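Local structure of TipC2 (Streptococcus intermedius B196, 6DHX) at residues Glu30-Arg34 with Leu35-Phe39; Glu137-Val140 with Arg141-Lys145; Ile161-Gln164 with Lys165-Asp169. The protein probably acts as an immunity protein that protects its own cell by recognising an antibacterial toxin exported through the type VII secretion system. One frame throughout, in Å; residues are numbered along the deposited sequence.

Contact 1 of 3, residues Glu30-Arg34 with Leu35-Phe39; sequences EKTYR and LNNIF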
ATOM      1  N   GLU A  30      13.355  -7.074  -2.975  1.00 18.85           N
ATOM      2  CA  GLU A  30      14.046  -8.132  -2.265  1.00 19.05           C
ATOM      3  C   GLU A  30      15.491  -8.297  -2.754  1.00 21.76           C
ATOM      4  O   GLU A  30      16.396  -8.637  -1.962  1.00 22.93           O
ATOM      5  CB  GLU A  30      13.253  -9.452  -2.417  1.00 19.49           C
ATOM      6  CG  GLU A  30      13.760 -10.516  -1.419  1.00 24.55           C
ATOM      7  CD  GLU A  30      14.963 -11.316  -1.947  1.00 53.46           C
ATOM      8  OE1 GLU A  30      15.170 -11.340  -3.184  1.00 56.88           O
ATOM      9  OE2 GLU A  30      15.716 -11.915  -1.129  1.00 65.61           O
ATOM     10  N   LYS A  31      15.718  -8.044  -4.048  1.00 20.52           N
ATOM     11  CA  LYS A  31      17.048  -8.145  -4.612  1.00 24.13           C
ATOM     12  C   LYS A  31      17.985  -7.072  -4.069  1.00 24.17           C
ATOM     13  O   LYS A  31      19.174  -7.344  -3.889  1.00 25.71           O
ATOM     14  CB  LYS A  31      16.949  -8.043  -6.148  1.00 23.58           C
ATOM     15  CG  LYS A  31      18.306  -7.907  -6.824  1.00 29.48           C
ATOM     16  CD  LYS A  31      18.091  -7.699  -8.357  1.00 38.97           C
ATOM     17  CE  LYS A  31      19.401  -7.666  -9.110  1.00 50.73           C
ATOM     18  NZ  LYS A  31      19.194  -7.698 -10.597  1.00 57.03           N
ATOM     19  N   THR A  32      17.457  -5.869  -3.795  1.00 23.21           N
ATOM     20  CA  THR A  32      18.288  -4.697  -3.512  1.00 26.35           C
ATOM     21  C   THR A  32      18.270  -4.227  -2.058  1.00 24.78           C
ATOM     22  O   THR A  32      19.181  -3.473  -1.677  1.00 25.19           O
ATOM     23  CB  THR A  32      17.867  -3.505  -4.380  1.00 22.53           C
ATOM     24  OG1 THR A  32      16.529  -3.106  -4.096  1.00 21.12           O
ATOM     25  CG2 THR A  32      17.948  -3.892  -5.903  1.00 26.16           C
ATOM     26  N   TYR A  33      17.334  -4.684  -1.248  1.00 22.91           N
ATOM     27  CA  TYR A  33      17.155  -3.971   0.027  1.00 18.83           C
ATOM     28  C   TYR A  33      18.299  -4.158   1.000  1.00 22.97           C
ATOM     29  O   TYR A  33      18.465  -3.302   1.889  1.00 22.16           O
ATOM     30  CB  TYR A  33      15.824  -4.367   0.717  1.00 20.92           C
ATOM     31  CG  TYR A  33      15.819  -5.696   1.455  1.00 20.60           C
ATOM     32  CD1 TYR A  33      15.922  -6.906   0.745  1.00 20.80           C
ATOM     33  CD2 TYR A  33      15.712  -5.753   2.862  1.00 21.27           C
ATOM     34  CE1 TYR A  33      15.860  -8.137   1.396  1.00 24.06           C
ATOM     35  CE2 TYR A  33      15.647  -6.985   3.504  1.00 25.25           C
ATOM     36  CZ  TYR A  33      15.708  -8.161   2.769  1.00 27.21           C
ATOM     37  OH  TYR A  33      15.650  -9.384   3.423  1.00 30.11           O
ATOM     38  N   ARG A  34      19.152  -5.186   0.830  1.00 22.07           N
ATOM     39  CA  ARG A  34      20.278  -5.346   1.733  1.00 27.41           C
ATOM     40  C   ARG A  34      21.555  -4.736   1.196  1.00 23.50           C
ATOM     41  O   ARG A  34      22.513  -4.576   1.948  1.00 26.45           O
ATOM     42  CB  ARG A  34      20.484  -6.825   2.060  1.00 27.62           C
ATOM     43  CG  ARG A  34      19.314  -7.212   2.965  1.00 28.62           C
ATOM     44  CD  ARG A  34      19.480  -8.556   3.545  1.00 44.85           C
ATOM     45  NE  ARG A  34      19.200  -9.584   2.569  1.00 55.36           N
ATOM     46  CZ  ARG A  34      19.238 -10.875   2.872  1.00 66.39           C
ATOM     47  NH1 ARG A  34      19.555 -11.242   4.121  1.00 61.11           N
ATOM     48  NH2 ARG A  34      18.969 -11.781   1.937  1.00 67.42           N
ATOM     49  N   LEU A  35      21.573  -4.381  -0.074  1.00 23.51           N
ATOM     50  CA  LEU A  35      22.740  -3.871  -0.757  1.00 27.39           C
ATOM     51  C   LEU A  35      22.644  -2.374  -1.007  1.00 23.90           C
ATOM     52  O   LEU A  35      23.545  -1.624  -0.622  1.00 25.60           O
ATOM     53  CB  LEU A  35      22.926  -4.638  -2.094  1.00 27.17           C
ATOM     54  CG  LEU A  35      24.042  -4.042  -2.991  1.00 45.52           C
ATOM     55  CD1 LEU A  35      25.469  -4.058  -2.359  1.00 49.56           C
ATOM     56  CD2 LEU A  35      24.082  -4.681  -4.404  1.00 50.04           C
ATOM     57  N   ASN A  36      21.570  -1.931  -1.642  1.00 26.96           N
ATOM     58  CA  ASN A  36      21.305  -0.534  -1.981  1.00 24.65           C
ATOM     59  C   ASN A  36      19.870  -0.486  -2.477  1.00 25.66           C
ATOM     60  O   ASN A  36      19.587  -0.654  -3.679  1.00 24.79           O
ATOM     61  CB  ASN A  36      22.363  -0.030  -2.994  1.00 26.49           C
ATOM     62  CG  ASN A  36      22.133   1.424  -3.439  1.00 34.62           C
ATOM     63  OD1 ASN A  36      21.193   2.091  -3.025  1.00 30.94           O
ATOM     64  ND2 ASN A  36      22.998   1.900  -4.311  1.00 42.77           N
ATOM     65  N   ASN A  37      18.948  -0.275  -1.535  1.00 23.79           N
ATOM     66  CA  ASN A  37      17.514  -0.371  -1.808  1.00 23.89           C
ATOM     67  C   ASN A  37      17.137   0.462  -3.018  1.00 24.93           C
ATOM     68  O   ASN A  37      17.448   1.643  -3.081  1.00 22.98           O
ATOM     69  CB  ASN A  37      16.760   0.124  -0.562  1.00 22.20           C
ATOM     70  CG  ASN A  37      15.289  -0.316  -0.545  1.00 21.78           C
ATOM     71  OD1 ASN A  37      14.568  -0.159  -1.516  1.00 22.79           O
ATOM     72  ND2 ASN A  37      14.849  -0.862   0.599  1.00 20.25           N
ATOM     73  N   ILE A  38      16.395  -0.163  -3.952  1.00 21.44           N
ATOM     74  CA  ILE A  38      15.921   0.559  -5.126  1.00 23.77           C
ATOM     75  C   ILE A  38      15.194   1.859  -4.741  1.00 24.20           C
ATOM     76  O   ILE A  38      15.301   2.868  -5.431  1.00 23.24           O
ATOM     77  CB  ILE A  38      15.009  -0.381  -5.967  1.00 20.40           C
ATOM     78  CG1 ILE A  38      14.463   0.357  -7.197  1.00 31.21           C
ATOM     79  CG2 ILE A  38      13.796  -0.948  -5.159  1.00 21.56           C
ATOM     80  CD1 ILE A  38      15.493   0.656  -8.176  1.00 33.12           C
ATOM     81  N   PHE A  39      14.485   1.878  -3.610  1.00 22.57           N
ATOM     82  CA  PHE A  39      13.733   3.068  -3.232  1.00 21.32           C
ATOM     83  C   PHE A  39      14.623   4.195  -2.732  1.00 22.93           C
ATOM     84  O   PHE A  39      14.133   5.317  -2.552  1.00 24.26           O
ATOM     85  CB  PHE A  39      12.673   2.696  -2.178  1.00 18.40           C
ATOM     86  CG  PHE A  39      11.454   2.054  -2.779  1.00 20.32           C
ATOM     87  CD1 PHE A  39      10.413   2.828  -3.335  1.00 22.13           C
ATOM     88  CD2 PHE A  39      11.341   0.665  -2.820  1.00 17.61           C
ATOM     89  CE1 PHE A  39       9.275   2.205  -3.898  1.00 23.27           C
ATOM     90  CE2 PHE A  39      10.223   0.034  -3.358  1.00 19.86           C
ATOM     91  CZ  PHE A  39       9.169   0.790  -3.932  1.00 22.57           C
TER
HETATM   92  O   HOH W   1      16.869  -1.222   2.728  1.00 21.96           O
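Thr32 meets the chain that follows it with both of its oxygens. Thr32 O takes two backbone donors: Asn36 N at 2.8 Å, almost in line with the C=O bond, and Leu35 N at 3.0 Å, from above the carbonyl plane. The hydroxyl Thr32 OG1 accepts from Ile38 N at 2.9 Å, with an angle of 153° at the hydrogen, and CB and CG2 of Ile38 lie against the same oxygen. OG1 stands between the backbone N and the carbonyl carbon (chi1 63°), where it also hydrogen-bonds Glu28 O, one turn back in the helix. Asn37 ND2 passes Tyr33 CB at 3.6 Å, and a water bridges this amide nitrogen to Tyr33 O. At the other end of the amide, Asn37 OD1 accepts from Phe39 N at 2.9 Å, an Asx turn that fixes the amide's rotation as the 3-10 segment starts. Farther out, Arg34 CG sits 3.6 Å above the centre of the Tyr33 ring. The chain thus leaves helix 21-32 in a tight bend; Ile38 packs on Trp170 and Ile173 of helix 151-173, while Asn37 rests on Val47 of strand 45-51 and Pro61 of strand 59-65.

Contact 2 of 3, residues Glu137-Val140 with Arg141-Lys145; sequences ETQV and RAYLK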
ATOM      1  N   GLU A 137     -16.592  -4.899   8.662  1.00 27.86           N
ATOM      2  CA  GLU A 137     -17.213  -4.290   7.483  1.00 34.67           C
ATOM      3  C   GLU A 137     -18.401  -3.399   7.838  1.00 32.23           C
ATOM      4  O   GLU A 137     -18.554  -2.295   7.290  1.00 30.72           O
ATOM      5  CB  GLU A 137     -17.664  -5.367   6.502  1.00 37.88           C
ATOM      6  CG  GLU A 137     -18.182  -4.796   5.203  1.00 40.75           C
ATOM      7  CD  GLU A 137     -18.045  -5.790   4.063  1.00 51.63           C
ATOM      8  OE1 GLU A 137     -16.891  -6.218   3.759  1.00 43.92           O
ATOM      9  OE2 GLU A 137     -19.102  -6.154   3.490  1.00 54.07           O
ATOM     10  N   THR A 138     -19.298  -3.873   8.717  1.00 27.95           N
ATOM     11  CA  THR A 138     -20.478  -3.070   9.003  1.00 29.24           C
ATOM     12  C   THR A 138     -20.083  -1.734   9.627  1.00 29.24           C
ATOM     13  O   THR A 138     -20.660  -0.692   9.309  1.00 30.88           O
ATOM     14  CB  THR A 138     -21.424  -3.801   9.955  1.00 31.72           C
ATOM     15  OG1 THR A 138     -21.662  -5.132   9.473  1.00 33.85           O
ATOM     16  CG2 THR A 138     -22.719  -2.996  10.059  1.00 29.44           C
ATOM     17  N   GLN A 139     -19.121  -1.761  10.554  1.00 29.60           N
ATOM     18  CA  GLN A 139     -18.691  -0.524  11.199  1.00 30.60           C
ATOM     19  C   GLN A 139     -18.022   0.397  10.184  1.00 29.51           C
ATOM     20  O   GLN A 139     -18.313   1.597  10.140  1.00 31.73           O
ATOM     21  CB  GLN A 139     -17.724  -0.853  12.346  1.00 33.08           C
ATOM     22  CG  GLN A 139     -18.429  -1.426  13.618  1.00 33.74           C
ATOM     23  CD  GLN A 139     -18.783  -0.331  14.605  1.00 33.39           C
ATOM     24  OE1 GLN A 139     -17.979   0.595  14.822  1.00 37.05           O
ATOM     25  NE2 GLN A 139     -19.972  -0.416  15.204  1.00 32.24           N
ATOM     26  N   VAL A 140     -17.148  -0.162   9.347  1.00 28.08           N
ATOM     27  CA  VAL A 140     -16.458   0.661   8.353  1.00 28.79           C
ATOM     28  C   VAL A 140     -17.471   1.344   7.446  1.00 32.55           C
ATOM     29  O   VAL A 140     -17.411   2.566   7.223  1.00 33.60           O
ATOM     30  CB  VAL A 140     -15.470  -0.179   7.534  1.00 27.34           C
ATOM     31  CG1 VAL A 140     -14.922   0.669   6.314  1.00 27.92           C
ATOM     32  CG2 VAL A 140     -14.271  -0.624   8.404  1.00 28.60           C
ATOM     33  N   ARG A 141     -18.421   0.568   6.905  1.00 30.54           N
ATOM     34  CA  ARG A 141     -19.412   1.165   6.016  1.00 32.03           C
ATOM     35  C   ARG A 141     -20.258   2.227   6.721  1.00 36.83           C
ATOM     36  O   ARG A 141     -20.648   3.213   6.089  1.00 35.67           O
ATOM     37  CB  ARG A 141     -20.304   0.089   5.394  1.00 29.48           C
ATOM     38  CG  ARG A 141     -19.513  -0.822   4.443  1.00 31.59           C
ATOM     39  CD  ARG A 141     -20.412  -1.895   3.815  1.00 38.68           C
ATOM     40  NE  ARG A 141     -21.312  -1.344   2.802  1.00 38.63           N
ATOM     41  CZ  ARG A 141     -22.148  -2.079   2.055  1.00 39.78           C
ATOM     42  NH1 ARG A 141     -22.203  -3.400   2.194  1.00 39.90           N
ATOM     43  NH2 ARG A 141     -22.894  -1.482   1.131  1.00 42.15           N
ATOM     44  N   ALA A 142     -20.531   2.080   8.023  1.00 31.49           N
ATOM     45  CA  ALA A 142     -21.271   3.131   8.726  1.00 32.64           C
ATOM     46  C   ALA A 142     -20.495   4.453   8.741  1.00 37.43           C
ATOM     47  O   ALA A 142     -21.086   5.531   8.564  1.00 37.39           O
ATOM     48  CB  ALA A 142     -21.621   2.697  10.156  1.00 33.18           C
ATOM     49  N   TYR A 143     -19.182   4.392   8.987  1.00 34.51           N
ATOM     50  CA  TYR A 143     -18.383   5.609   8.942  1.00 40.00           C
ATOM     51  C   TYR A 143     -18.375   6.187   7.542  1.00 37.46           C
ATOM     52  O   TYR A 143     -18.454   7.413   7.371  1.00 37.67           O
ATOM     53  CB  TYR A 143     -16.945   5.346   9.405  1.00 34.62           C
ATOM     54  CG  TYR A 143     -16.813   5.234  10.886  1.00 37.45           C
ATOM     55  CD1 TYR A 143     -16.737   6.377  11.688  1.00 41.21           C
ATOM     56  CD2 TYR A 143     -16.801   3.978  11.499  1.00 35.46           C
ATOM     57  CE1 TYR A 143     -16.656   6.266  13.070  1.00 44.12           C
ATOM     58  CE2 TYR A 143     -16.727   3.855  12.865  1.00 36.90           C
ATOM     59  CZ  TYR A 143     -16.641   4.992  13.645  1.00 40.55           C
ATOM     60  OH  TYR A 143     -16.543   4.841  15.007  1.00 45.04           O
ATOM     61  N   LEU A 144     -18.207   5.329   6.524  1.00 33.60           N
ATOM     62  CA  LEU A 144     -18.150   5.853   5.159  1.00 34.98           C
ATOM     63  C   LEU A 144     -19.457   6.544   4.808  1.00 40.12           C
ATOM     64  O   LEU A 144     -19.456   7.659   4.260  1.00 41.18           O
ATOM     65  CB  LEU A 144     -17.848   4.735   4.159  1.00 33.61           C
ATOM     66  CG  LEU A 144     -16.505   4.048   4.379  1.00 34.56           C
ATOM     67  CD1 LEU A 144     -16.352   2.942   3.352  1.00 36.42           C
ATOM     68  CD2 LEU A 144     -15.328   5.049   4.226  1.00 32.89           C
ATOM     69  N   LYS A 145     -20.584   5.894   5.132  1.00 39.75           N
ATOM     70  CA  LYS A 145     -21.900   6.500   4.879  1.00 37.17           C
ATOM     71  C   LYS A 145     -22.064   7.820   5.622  1.00 44.15           C
ATOM     72  O   LYS A 145     -22.592   8.792   5.066  1.00 45.36           O
ATOM     73  CB  LYS A 145     -23.007   5.520   5.258  1.00 41.62           C
ATOM     74  CG  LYS A 145     -24.438   6.070   5.019  1.00 48.52           C
ATOM     75  CD  LYS A 145     -25.465   5.069   5.589  1.00 50.31           C
ATOM     76  CE  LYS A 145     -26.897   5.589   5.504  1.00 59.65           C
ATOM     77  NZ  LYS A 145     -27.761   4.830   6.456  1.00 59.09           N
TER
HETATM   78  O   HOH W   2     -21.557  -5.143   4.193  1.00 52.59           O
HETATM   79  O   HOH W   3     -17.506   2.677  16.419  1.00 40.30           O
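Glu137 overlaps Arg141 along its aliphatic part, Glu137 CG lying 3.9 Å from Arg141 CD as the two chains run side by side in the same direction. Their charged ends do not meet directly. Glu137 OE2 stops 4.3 Å from Arg141 NH1, with carboxylate and guanidinium planes 65° apart, and a water joins them, donating to OE2 and accepting from NH1 in the plane of the guanidinium. The other carboxylate oxygen, OE1, is held by Gln191 NE2, while Arg141 makes a cation-pi contact with Trp195, so the C-terminal end of the chain engages both charged groups. Between residues four apart, the backbone keeps regular alpha-helical bonds throughout: the amides of Arg141, Ala142, Tyr143 and Leu144 donate in turn to the carbonyls of Glu137 through Val140, Arg141 N to Glu137 O being nearly straight at 174°. This is the short helix 137-146, laid against one end of the large curved sheet. Val140 and Leu144 form its apolar side, Val140 CG1 4.0 Å from Leu144 CD1. Val140 packs on Val121 and Ile123, and Leu144 on Val104. One turn of helix also pairs Gln139 with Tyr143. CG of Tyr143 lies beside the backbone N (chi1 -77°), which brings Tyr143 CD2 to 3.1 Å from Gln139 O, at the ring edge and near its plane. A second water connects Gln139 OE1 with Tyr143 OH, while the ring rests on Ile123, Leu125 and Ile134.

Contact 3 of 3, residues Ile161-Gln164 with Lys165-Asp169; sequences IVNQ and KVLKD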
ATOM      1  N   ILE A 161      -3.875   7.763  -5.514  1.00 25.44           N
ATOM      2  CA  ILE A 161      -2.703   7.477  -4.697  1.00 25.17           C
ATOM      3  C   ILE A 161      -1.964   6.251  -5.182  1.00 24.76           C
ATOM      4  O   ILE A 161      -0.728   6.271  -5.272  1.00 24.75           O
ATOM      5  CB  ILE A 161      -3.092   7.318  -3.213  1.00 24.93           C
ATOM      6  CG1 ILE A 161      -3.756   8.606  -2.701  1.00 29.80           C
ATOM      7  CG2 ILE A 161      -1.837   6.887  -2.377  1.00 20.67           C
ATOM      8  CD1 ILE A 161      -2.869   9.876  -2.822  1.00 31.46           C
ATOM      9  N   VAL A 162      -2.660   5.131  -5.409  1.00 24.87           N
ATOM     10  CA  VAL A 162      -1.909   3.933  -5.811  1.00 25.37           C
ATOM     11  C   VAL A 162      -1.453   4.055  -7.262  1.00 25.04           C
ATOM     12  O   VAL A 162      -0.289   3.811  -7.576  1.00 24.37           O
ATOM     13  CB  VAL A 162      -2.707   2.634  -5.597  1.00 25.02           C
ATOM     14  CG1 VAL A 162      -1.892   1.394  -6.151  1.00 22.28           C
ATOM     15  CG2 VAL A 162      -2.984   2.414  -4.095  1.00 26.77           C
ATOM     16  N   ASN A 163      -2.381   4.369  -8.177  1.00 24.48           N
ATOM     17  CA  ASN A 163      -1.965   4.347  -9.581  1.00 25.14           C
ATOM     18  C   ASN A 163      -1.152   5.579  -9.965  1.00 32.39           C
ATOM     19  O   ASN A 163      -0.062   5.459 -10.539  1.00 31.84           O
ATOM     20  CB  ASN A 163      -3.198   4.195 -10.476  1.00 28.71           C
ATOM     21  CG  ASN A 163      -3.739   2.770 -10.428  1.00 26.52           C
ATOM     22  OD1 ASN A 163      -3.011   1.842 -10.062  1.00 27.52           O
ATOM     23  ND2 ASN A 163      -4.986   2.585 -10.813  1.00 25.98           N
ATOM     24  N   GLN A 164      -1.664   6.766  -9.661  1.00 25.49           N
ATOM     25  CA  GLN A 164      -1.077   8.011 -10.144  1.00 25.88           C
ATOM     26  C   GLN A 164       0.058   8.505  -9.263  1.00 25.52           C
ATOM     27  O   GLN A 164       0.750   9.480  -9.620  1.00 27.72           O
ATOM     28  CB  GLN A 164      -2.175   9.101 -10.266  1.00 30.54           C
ATOM     29  CG  GLN A 164      -3.209   8.799 -11.378  1.00 38.13           C
ATOM     30  CD  GLN A 164      -2.518   8.219 -12.613  1.00 53.76           C
ATOM     31  OE1 GLN A 164      -1.524   8.778 -13.104  1.00 55.09           O
ATOM     32  NE2 GLN A 164      -3.009   7.075 -13.088  1.00 55.20           N
ATOM     33  N   LYS A 165       0.310   7.848  -8.140  1.00 25.09           N
ATOM     34  CA  LYS A 165       1.409   8.293  -7.306  1.00 27.85           C
ATOM     35  C   LYS A 165       2.371   7.138  -7.042  1.00 23.81           C
ATOM     36  O   LYS A 165       3.509   7.158  -7.557  1.00 25.84           O
ATOM     37  CB  LYS A 165       0.886   8.912  -6.002  1.00 29.13           C
ATOM     38  CG  LYS A 165       1.954   9.615  -5.161  1.00 35.10           C
ATOM     39  CD  LYS A 165       1.254  10.439  -4.068  1.00 35.77           C
ATOM     40  CE  LYS A 165       2.244  11.150  -3.184  1.00 29.81           C
ATOM     41  NZ  LYS A 165       3.038  12.195  -3.933  1.00 34.08           N
ATOM     42  N   VAL A 166       1.950   6.121  -6.289  1.00 21.39           N
ATOM     43  CA  VAL A 166       2.889   5.054  -5.899  1.00 21.39           C
ATOM     44  C   VAL A 166       3.405   4.307  -7.121  1.00 23.62           C
ATOM     45  O   VAL A 166       4.619   4.097  -7.274  1.00 20.15           O
ATOM     46  CB  VAL A 166       2.236   4.066  -4.916  1.00 20.92           C
ATOM     47  CG1 VAL A 166       3.210   2.880  -4.647  1.00 22.14           C
ATOM     48  CG2 VAL A 166       1.821   4.784  -3.603  1.00 23.20           C
ATOM     49  N   LEU A 167       2.500   3.850  -7.983  1.00 20.29           N
ATOM     50  CA  LEU A 167       2.964   3.041  -9.113  1.00 21.36           C
ATOM     51  C   LEU A 167       3.618   3.921 -10.175  1.00 19.37           C
ATOM     52  O   LEU A 167       4.561   3.490 -10.861  1.00 20.90           O
ATOM     53  CB  LEU A 167       1.823   2.214  -9.717  1.00 22.02           C
ATOM     54  CG  LEU A 167       1.250   1.123  -8.789  1.00 22.16           C
ATOM     55  CD1 LEU A 167       0.129   0.331  -9.507  1.00 21.79           C
ATOM     56  CD2 LEU A 167       2.377   0.125  -8.313  1.00 22.56           C
ATOM     57  N   LYS A 168       3.159   5.153 -10.321  1.00 20.34           N
ATOM     58  CA  LYS A 168       3.824   6.064 -11.258  1.00 22.50           C
ATOM     59  C   LYS A 168       5.243   6.383 -10.770  1.00 22.36           C
ATOM     60  O   LYS A 168       6.199   6.453 -11.564  1.00 23.58           O
ATOM     61  CB  LYS A 168       2.987   7.336 -11.398  1.00 22.90           C
ATOM     62  CG  LYS A 168       3.473   8.269 -12.492  1.00 24.60           C
ATOM     63  CD  LYS A 168       2.608   9.515 -12.549  1.00 30.11           C
ATOM     64  CE  LYS A 168       2.871  10.341 -13.800  1.00 37.03           C
ATOM     65  NZ  LYS A 168       1.954  11.505 -13.852  1.00 39.55           N
ATOM     66  N   ASP A 169       5.401   6.523  -9.448  1.00 20.85           N
ATOM     67  CA  ASP A 169       6.726   6.699  -8.849  1.00 24.69           C
ATOM     68  C   ASP A 169       7.618   5.495  -9.112  1.00 20.75           C
ATOM     69  O   ASP A 169       8.805   5.655  -9.404  1.00 19.99           O
ATOM     70  CB  ASP A 169       6.619   6.916  -7.334  1.00 24.15           C
ATOM     71  CG  ASP A 169       6.227   8.332  -6.967  1.00 27.85           C
ATOM     72  OD1 ASP A 169       6.215   9.198  -7.856  1.00 26.21           O
ATOM     73  OD2 ASP A 169       5.915   8.579  -5.792  1.00 28.85           O
TER
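Val166 N donates to Ile161 O at 2.9 Å and Leu167 N to Val162 O at 2.8 Å, both nearly straight and both spanning five residues, the mark of a wider pi-type turn within helix 151-173. A third bond of this spacing, Lys168 N to Asn163 O, is weak. By Asp169 the alpha-helical spacing has returned, Asp169 N reaching Lys165 O at 2.7 Å. The apolar contacts follow the wider spacing: Val162 CG1 lies 4.1 Å from Leu167 CD1 as the two side chains point the same way, and Ile161 CG2 faces Val166 CG2 more loosely. These groups turn into the protein, Val162 onto Ile92 and Phe94, Val166 onto Ile77 and Ile79, and Leu167 onto Ile21 and Ile25 of helix 21-32. Two methylenes lie against carbonyl oxygens, Lys165 CB 3.2 Å from Ile161 O and, on the exposed side, Lys168 CD 3.5 Å from Gln164 O. Among the polar groups, Asn163 OD1 approaches Leu167 CD1 at 3.5 Å and accepts a hydrogen bond from the hydroxyl of Tyr183, while Asn163 ND2 is hydrogen-bonded to OE1 of Glu159. Lys165 NZ is bonded to Ala69 O. The chemistry implies a helix that widens by one residue yet keeps its hydrocarbon face in the core, with the amide of the buried Asn163 hydrogen-bonded at both its oxygen and its nitrogen.

How the contacts relate
Contact 3 is the buried one, in the middle of the long helix that packs on the sheet and on helix 21-32; contacts 1 and 2 are partly buried, on opposite sides of the chain's centre, about 39 Å apart between centres. Contacts 1 and 3 come within about 6 Å at their nearest atoms without touching, and both involve helix 21-32 and helix 151-173. Contact 2 belongs to the preceding helix, 137-146, at the far end of the sheet. In contact 1 a threonine and an Asx turn shape the helix exit, and its water runs from backbone carbonyl to side-chain amide; in contact 2 waters join side chains across a regular alpha-helical turn; i to i+5 (pi-type) backbone hydrogen bonds and hydrocarbon packing dominate contact 3.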